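Local coordinates for ferulic acid esterase, AmCE1/Fae1A (Anaeromyces mucronatus, PDB 5CXX), which probably hydrolyses feruloyl esters as a carbohydrate esterase family 1 enzyme of the alpha/beta-hydrolase fold, and is captured here with ferulic acid bound, at residues Tyr102-Pro106 / Gly107-Thr111; Asn124-Asn127 / Glu128-Val132; Met134-Glu138 / Glu139-Ile143. All coordinates share one frame; numbering follows the deposited sequence.

Overall arrangement
All three contacts are local and follow one another along the chain without nesting or crossing. Interaction 1 closes a tight turn in the loop that leaves strand 95-99 and leads to helix 116-123. Interaction 2 is the opening of helix 125-140, and its Asn-124 reaches back to interaction 1: ND2 meets the carbonyl of Ala-103 and OD1 meets NZ of Lys-105, while the CB atoms of Ala-103 and Glu-128 pack together. Interaction 3 is the closing end of the same helix, joined to interaction 2 through Leu-129 O and Met-134 N. Interactions 1 and 3 do not touch, their nearest atoms lying about 12 Å apart.

Interaction 1. Residues Tyr102-Pro106 / Gly107-Thr111; sequences YAPKP and GTAVT
Lys-105 to Thr-108 form a type II beta turn, and Lys-105 O accepts twice from Thr-108: from N, which closes the turn, and from OG1. The backbone N of Thr-108 lies 3.0 Å from Lys-105 O, and Thr-108 OG1 donates to that same Lys-105 O at 2.7 Å, in the carbonyl plane and on a lone pair. OG1 reaches it because chi1 of 72° sets the hydroxyl between the threonine's own backbone N and carbonyl carbon. Gly-107 holds the turn's third position, with backbone angles at which a CB would be jammed against Pro-106 O. A second grip lies farther along: Val-110 N donates to Tyr-102 OH at 3.0 Å with a nearly straight N-H angle of 166°. The tyrosine hydroxyl in turn donates to a water, which passes a hydrogen bond on to Thr-108 O, so the phenol ties two backbone positions of 107-111. Between these grips, Pro-104 CG lies 3.7 Å from Ala-109 CB, an apolar contact, and Pro-104 CB packs 3.3 Å from the Thr-108 OG1 oxygen. Beyond the loop, Tyr-118 of helix 116-123 meets the Tyr-102 ring, and Lys-105 NZ bonds Asn-124. Within the loop, CD of Pro-104 sits 3.6 Å above the Tyr-102 ring plane, over its centre.

Interaction 2. Residues Asn124-Asn127 / Glu128-Val132; sequences NFIN and ELIEV
Asn-127, Glu-128 and Phe-125 carry most of the contact in the first turns of helix 125-140, where each meets residues three or four places away. Asn-127 O accepts from Glu-131 N at 2.8 Å, an i to i+4 helix bond. The two side chains lie alongside and point the same way, with amide and carboxylate planes 54° apart. Asn-127 OD1 and Glu-131 OE2 are 3.3 Å apart, but both are acceptors and do not bond; OD1 instead binds a glycerol, probably from crystallisation. The other end of the amide turns back: Asn-127 ND2 donates to Asn-124 OD1 at 2.9 Å, lying above that carbonyl's plane, while Asn-124 OD1 lies almost in the amide plane of Asn-127. Asn-124 OD1 also accepts from Lys-105 NZ. Phe-125, with CG swung opposite its backbone N (chi1 -172°), spreads its ring across two neighbours. CE1 approaches Glu-128 CG at 3.8 Å and CE2 approaches Leu-129 CB at 3.7 Å; Thr-161 and Ile-165 of helix 157-168 also touch this ring. Glu-128 bends at chi2 (66°), and its carboxylate is bound by Tyr-31 and Ser-33. Its methylene groups serve the phenylalanine while the buried acid has hydroxyl partners. The chemistry implies a divided helix start, apolar where Phe-125 and Ile-126 meet helix 157-168, polar at Asn-127 and at the buried Glu-128 carboxylate; Asn-127 OD1 and Glu-131 OE2 would probably repel mildly if Glu-131 is ionised.

Interaction 3. Residues Met134-Glu138 / Glu139-Ile143; sequences MPYME and EHYSI
Met-137 O is gripped by two backbone amides as the helix runs out: Tyr-141 N donates at 3.0 Å, and His-140 N adds a weak bond to Met-137 O at 3.4 Å. His-140 N bonds chiefly to Tyr-136 O, at 3.0 Å but with a bent N-H angle of 131°. The same pair of residues stacks. The Tyr-136 and His-140 rings form an offset stack with centroids 3.9 Å apart and planes at 24°, and His-140 CD2 stands 3.2 Å above the phenol plane, over its centre. Chi1 of -174° turns the Tyr-136 ring opposite its backbone N and forward along the helix, beneath the imidazole, whose other face carries Glu-139 CG. This is the C-terminal end of helix 125-140 in the alpha/beta-hydrolase fold; Tyr-141 is the first residue to leave helical angles, and the chain then turns towards the central sheet, where Ile-143 packs on Val-58 and Ile-95. Ile-143 CD1 also packs against Glu-138 CA. Met-137 also faces that sheet, touching Met-42 and Val-97. The Met-137 chain bends at chi2 and chi3, which brings its thioether to the Tyr-141 ring in a Met-aromatic contact, SD lying 4.7 Å from the ring centroid in an oblique approach and CE 3.4 Å from CD2 of that tyrosine. A water donates to Tyr-136 OH at 2.8 Å and is also hydrogen-bonded to Tyr-141 OH. A leucine in place of Tyr-136 would probably leave one face of the His-140 imidazole without its stacking partner, the ring freer to turn, and the water short of one hydroxyl.

Interaction 1. Residues Tyr102-Pro106 / Gly107-Thr111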
# COMPACT_ATOMS: atom_id res chain seq x y z
N TYR A 102 9.32 8.30 -0.65
CA TYR A 102 9.68 9.69 -0.29
C TYR A 102 10.16 10.38 -1.56
O TYR A 102 11.30 10.19 -2.02
CB TYR A 102 10.76 9.70 0.80
CG TYR A 102 11.15 11.13 1.18
CD1 TYR A 102 10.15 12.03 1.62
CD2 TYR A 102 12.47 11.59 1.05
CE1 TYR A 102 10.48 13.34 1.90
CE2 TYR A 102 12.82 12.93 1.35
CZ TYR A 102 11.82 13.79 1.76
OH TYR A 102 12.17 15.06 2.06
N ALA A 103 9.26 11.18 -2.16
CA ALA A 103 9.52 11.77 -3.48
C ALA A 103 9.38 13.28 -3.48
O ALA A 103 8.52 13.84 -4.13
CB ALA A 103 8.52 11.13 -4.51
N PRO A 104 10.23 13.99 -2.75
CA PRO A 104 10.14 15.45 -2.67
C PRO A 104 10.51 16.14 -3.97
O PRO A 104 11.45 15.71 -4.70
CB PRO A 104 11.21 15.81 -1.57
CG PRO A 104 12.26 14.66 -1.78
CD PRO A 104 11.37 13.43 -2.00
N LYS A 105 9.83 17.26 -4.24
CA LYS A 105 10.23 18.20 -5.29
C LYS A 105 11.65 18.71 -5.00
O LYS A 105 11.95 18.89 -3.84
CB LYS A 105 9.26 19.37 -5.32
CG LYS A 105 7.80 18.92 -5.56
CD LYS A 105 6.91 20.19 -5.59
CE LYS A 105 5.82 20.11 -6.69
NZ LYS A 105 4.76 19.08 -6.43
N PRO A 106 12.47 19.05 -6.01
CA PRO A 106 13.78 19.64 -5.66
C PRO A 106 13.68 20.87 -4.81
O PRO A 106 12.75 21.70 -4.98
CB PRO A 106 14.40 20.04 -7.01
CG PRO A 106 13.72 19.17 -7.96
CD PRO A 106 12.34 18.81 -7.46
N GLY A 107 14.61 20.99 -3.87
CA GLY A 107 14.65 22.11 -2.94
C GLY A 107 13.87 21.75 -1.68
O GLY A 107 13.99 22.50 -0.68
N THR A 108 13.15 20.62 -1.65
CA THR A 108 12.36 20.33 -0.46
C THR A 108 12.73 19.05 0.22
O THR A 108 12.08 18.67 1.20
CB THR A 108 10.87 20.28 -0.75
OG1 THR A 108 10.56 19.09 -1.49
CG2 THR A 108 10.48 21.48 -1.54
N ALA A 109 13.84 18.43 -0.18
CA ALA A 109 14.24 17.19 0.49
C ALA A 109 14.87 17.52 1.84
O ALA A 109 15.74 18.44 1.95
CB ALA A 109 15.27 16.40 -0.40
N VAL A 110 14.39 16.83 2.89
CA VAL A 110 14.91 17.06 4.22
C VAL A 110 15.13 15.69 4.89
O VAL A 110 14.68 14.64 4.39
CB VAL A 110 13.94 17.94 5.09
CG1 VAL A 110 13.74 19.30 4.42
CG2 VAL A 110 12.59 17.21 5.30
N THR A 111 15.84 15.74 6.01
CA THR A 111 16.18 14.51 6.68
C THR A 111 14.94 13.91 7.37
O THR A 111 14.01 14.65 7.74
CB THR A 111 17.34 14.80 7.67
OG1 THR A 111 17.97 13.57 8.01
CG2 THR A 111 16.85 15.54 8.88
O HOH W 1 10.06 16.74 1.94

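Interaction 2. Residues Asn124-Asn127 / Glu128-Val132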
# COMPACT_ATOMS: atom_id res chain seq x y z
N ASN A 124 3.78 14.00 -2.13
CA ASN A 124 4.09 14.20 -3.53
C ASN A 124 4.19 12.90 -4.30
O ASN A 124 4.27 12.91 -5.54
CB ASN A 124 5.43 15.00 -3.65
CG ASN A 124 5.56 15.66 -4.99
OD1 ASN A 124 4.60 16.28 -5.49
ND2 ASN A 124 6.78 15.61 -5.55
N PHE A 125 4.18 11.78 -3.59
CA PHE A 125 4.23 10.48 -4.22
C PHE A 125 3.03 10.25 -5.16
O PHE A 125 3.18 9.49 -6.12
CB PHE A 125 4.30 9.34 -3.17
CG PHE A 125 4.54 8.00 -3.83
CD1 PHE A 125 5.80 7.71 -4.38
CD2 PHE A 125 3.52 7.07 -3.97
CE1 PHE A 125 6.01 6.52 -5.07
CE2 PHE A 125 3.73 5.90 -4.62
CZ PHE A 125 4.99 5.59 -5.17
N ILE A 126 1.92 10.95 -4.93
CA ILE A 126 0.81 10.83 -5.90
C ILE A 126 1.28 11.21 -7.31
O ILE A 126 0.95 10.54 -8.28
CB ILE A 126 -0.41 11.66 -5.47
CG1 ILE A 126 -1.60 11.38 -6.41
CG2 ILE A 126 -0.10 13.20 -5.50
CD1 ILE A 126 -2.92 11.97 -5.80
N ASN A 127 2.16 12.19 -7.44
CA ASN A 127 2.68 12.59 -8.72
C ASN A 127 3.74 11.59 -9.25
O ASN A 127 3.74 11.25 -10.44
CB ASN A 127 3.28 14.02 -8.64
CG ASN A 127 2.19 15.02 -8.29
OD1 ASN A 127 1.15 15.00 -8.97
ND2 ASN A 127 2.34 15.81 -7.21
N GLU A 128 4.61 11.12 -8.34
CA GLU A 128 5.62 10.09 -8.72
C GLU A 128 4.94 8.84 -9.25
O GLU A 128 5.33 8.34 -10.31
CB GLU A 128 6.48 9.73 -7.48
CG GLU A 128 7.55 8.64 -7.77
CD GLU A 128 8.61 9.15 -8.75
OE1 GLU A 128 8.70 10.38 -8.99
OE2 GLU A 128 9.35 8.31 -9.31
N LEU A 129 3.89 8.41 -8.56
CA LEU A 129 3.24 7.15 -8.98
C LEU A 129 2.57 7.34 -10.37
O LEU A 129 2.74 6.53 -11.28
CB LEU A 129 2.23 6.72 -7.89
CG LEU A 129 1.45 5.45 -8.32
CD1 LEU A 129 2.35 4.22 -8.34
CD2 LEU A 129 0.27 5.23 -7.31
N ILE A 130 1.77 8.41 -10.49
CA ILE A 130 0.89 8.54 -11.69
C ILE A 130 1.66 9.02 -12.90
O ILE A 130 1.43 8.53 -14.02
CB ILE A 130 -0.30 9.48 -11.33
CG1 ILE A 130 -1.16 8.75 -10.30
CG2 ILE A 130 -1.06 9.89 -12.58
CD1 ILE A 130 -2.26 9.68 -9.67
N GLU A 131 2.62 9.94 -12.68
CA GLU A 131 3.35 10.55 -13.80
C GLU A 131 4.60 9.76 -14.21
O GLU A 131 5.06 9.93 -15.34
CB GLU A 131 3.81 11.99 -13.47
CG GLU A 131 2.60 12.89 -13.17
CD GLU A 131 3.06 14.28 -12.78
OE1 GLU A 131 4.19 14.69 -13.12
OE2 GLU A 131 2.31 14.97 -12.11
N VAL A 132 5.17 8.99 -13.29
CA VAL A 132 6.49 8.36 -13.57
C VAL A 132 6.44 6.85 -13.44
O VAL A 132 6.81 6.15 -14.40
CB VAL A 132 7.60 8.89 -12.66
CG1 VAL A 132 8.96 8.31 -13.13
CG2 VAL A 132 7.66 10.38 -12.79

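Interaction 3. Residues Met134-Glu138 / Glu139-Ile143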
# COMPACT_ATOMS: atom_id res chain seq x y z
N MET A 134 3.89 4.50 -12.94
CA MET A 134 2.91 3.75 -13.72
C MET A 134 3.26 3.72 -15.20
O MET A 134 3.23 2.65 -15.84
CB MET A 134 1.50 4.31 -13.50
CG MET A 134 0.97 3.83 -12.22
SD MET A 134 -0.61 4.63 -11.89
CE MET A 134 -1.67 3.50 -12.75
N PRO A 135 3.66 4.88 -15.81
CA PRO A 135 4.10 4.78 -17.22
C PRO A 135 5.36 3.91 -17.38
O PRO A 135 5.49 3.19 -18.37
CB PRO A 135 4.39 6.25 -17.60
CG PRO A 135 3.48 7.06 -16.66
CD PRO A 135 3.45 6.30 -15.38
N TYR A 136 6.29 3.96 -16.43
CA TYR A 136 7.47 3.11 -16.55
C TYR A 136 7.06 1.63 -16.62
O TYR A 136 7.55 0.86 -17.44
CB TYR A 136 8.38 3.35 -15.34
CG TYR A 136 9.70 2.61 -15.48
CD1 TYR A 136 9.79 1.26 -15.09
CD2 TYR A 136 10.84 3.26 -15.97
CE1 TYR A 136 11.02 0.55 -15.25
CE2 TYR A 136 12.03 2.58 -16.11
CZ TYR A 136 12.10 1.22 -15.78
OH TYR A 136 13.31 0.56 -15.96
N MET A 137 6.18 1.24 -15.71
CA MET A 137 5.75 -0.17 -15.66
C MET A 137 5.09 -0.57 -16.95
O MET A 137 5.35 -1.68 -17.44
CB MET A 137 4.77 -0.41 -14.49
CG MET A 137 5.45 -0.28 -13.11
SD MET A 137 6.91 -1.35 -12.88
CE MET A 137 6.12 -3.00 -13.02
N GLU A 138 4.26 0.33 -17.50
CA GLU A 138 3.55 0.01 -18.79
C GLU A 138 4.55 -0.14 -19.94
O GLU A 138 4.40 -1.00 -20.84
CB GLU A 138 2.51 1.08 -19.12
CG GLU A 138 1.58 0.54 -20.26
CD GLU A 138 0.41 1.43 -20.62
OE1 GLU A 138 0.12 2.39 -19.88
OE2 GLU A 138 -0.25 1.14 -21.67
N GLU A 139 5.60 0.66 -19.92
CA GLU A 139 6.59 0.61 -21.00
C GLU A 139 7.52 -0.58 -20.92
O GLU A 139 8.01 -1.06 -21.96
CB GLU A 139 7.39 1.92 -20.96
CG GLU A 139 8.55 2.06 -21.98
CD GLU A 139 8.08 2.12 -23.44
OE1 GLU A 139 7.17 2.92 -23.76
OE2 GLU A 139 8.67 1.41 -24.30
N HIS A 140 7.81 -1.08 -19.71
CA HIS A 140 8.92 -2.02 -19.52
C HIS A 140 8.49 -3.42 -19.16
O HIS A 140 9.34 -4.33 -19.23
CB HIS A 140 9.88 -1.51 -18.44
CG HIS A 140 10.61 -0.28 -18.86
ND1 HIS A 140 11.75 -0.32 -19.65
CD2 HIS A 140 10.33 1.03 -18.68
CE1 HIS A 140 12.16 0.91 -19.88
NE2 HIS A 140 11.33 1.75 -19.30
N TYR A 141 7.23 -3.60 -18.76
CA TYR A 141 6.75 -4.91 -18.32
C TYR A 141 5.43 -5.24 -18.97
O TYR A 141 4.73 -4.36 -19.48
CB TYR A 141 6.60 -4.95 -16.80
CG TYR A 141 7.95 -4.73 -16.13
CD1 TYR A 141 8.89 -5.77 -16.06
CD2 TYR A 141 8.32 -3.47 -15.60
CE1 TYR A 141 10.15 -5.57 -15.47
CE2 TYR A 141 9.55 -3.29 -15.01
CZ TYR A 141 10.45 -4.33 -14.94
OH TYR A 141 11.70 -4.13 -14.37
N SER A 142 5.10 -6.53 -18.96
CA SER A 142 3.85 -6.95 -19.61
C SER A 142 2.73 -6.90 -18.57
O SER A 142 2.42 -7.88 -17.90
CB SER A 142 4.00 -8.35 -20.20
OG SER A 142 2.85 -8.67 -20.93
N ILE A 143 2.15 -5.72 -18.43
CA ILE A 143 1.13 -5.50 -17.40
C ILE A 143 -0.27 -5.38 -18.00
O ILE A 143 -0.46 -5.09 -19.18
CB ILE A 143 1.42 -4.21 -16.59
CG1 ILE A 143 1.12 -2.95 -17.42
CG2 ILE A 143 2.91 -4.20 -16.10
CD1 ILE A 143 1.20 -1.63 -16.50
O HOH W 2 13.11 -2.24 -16.18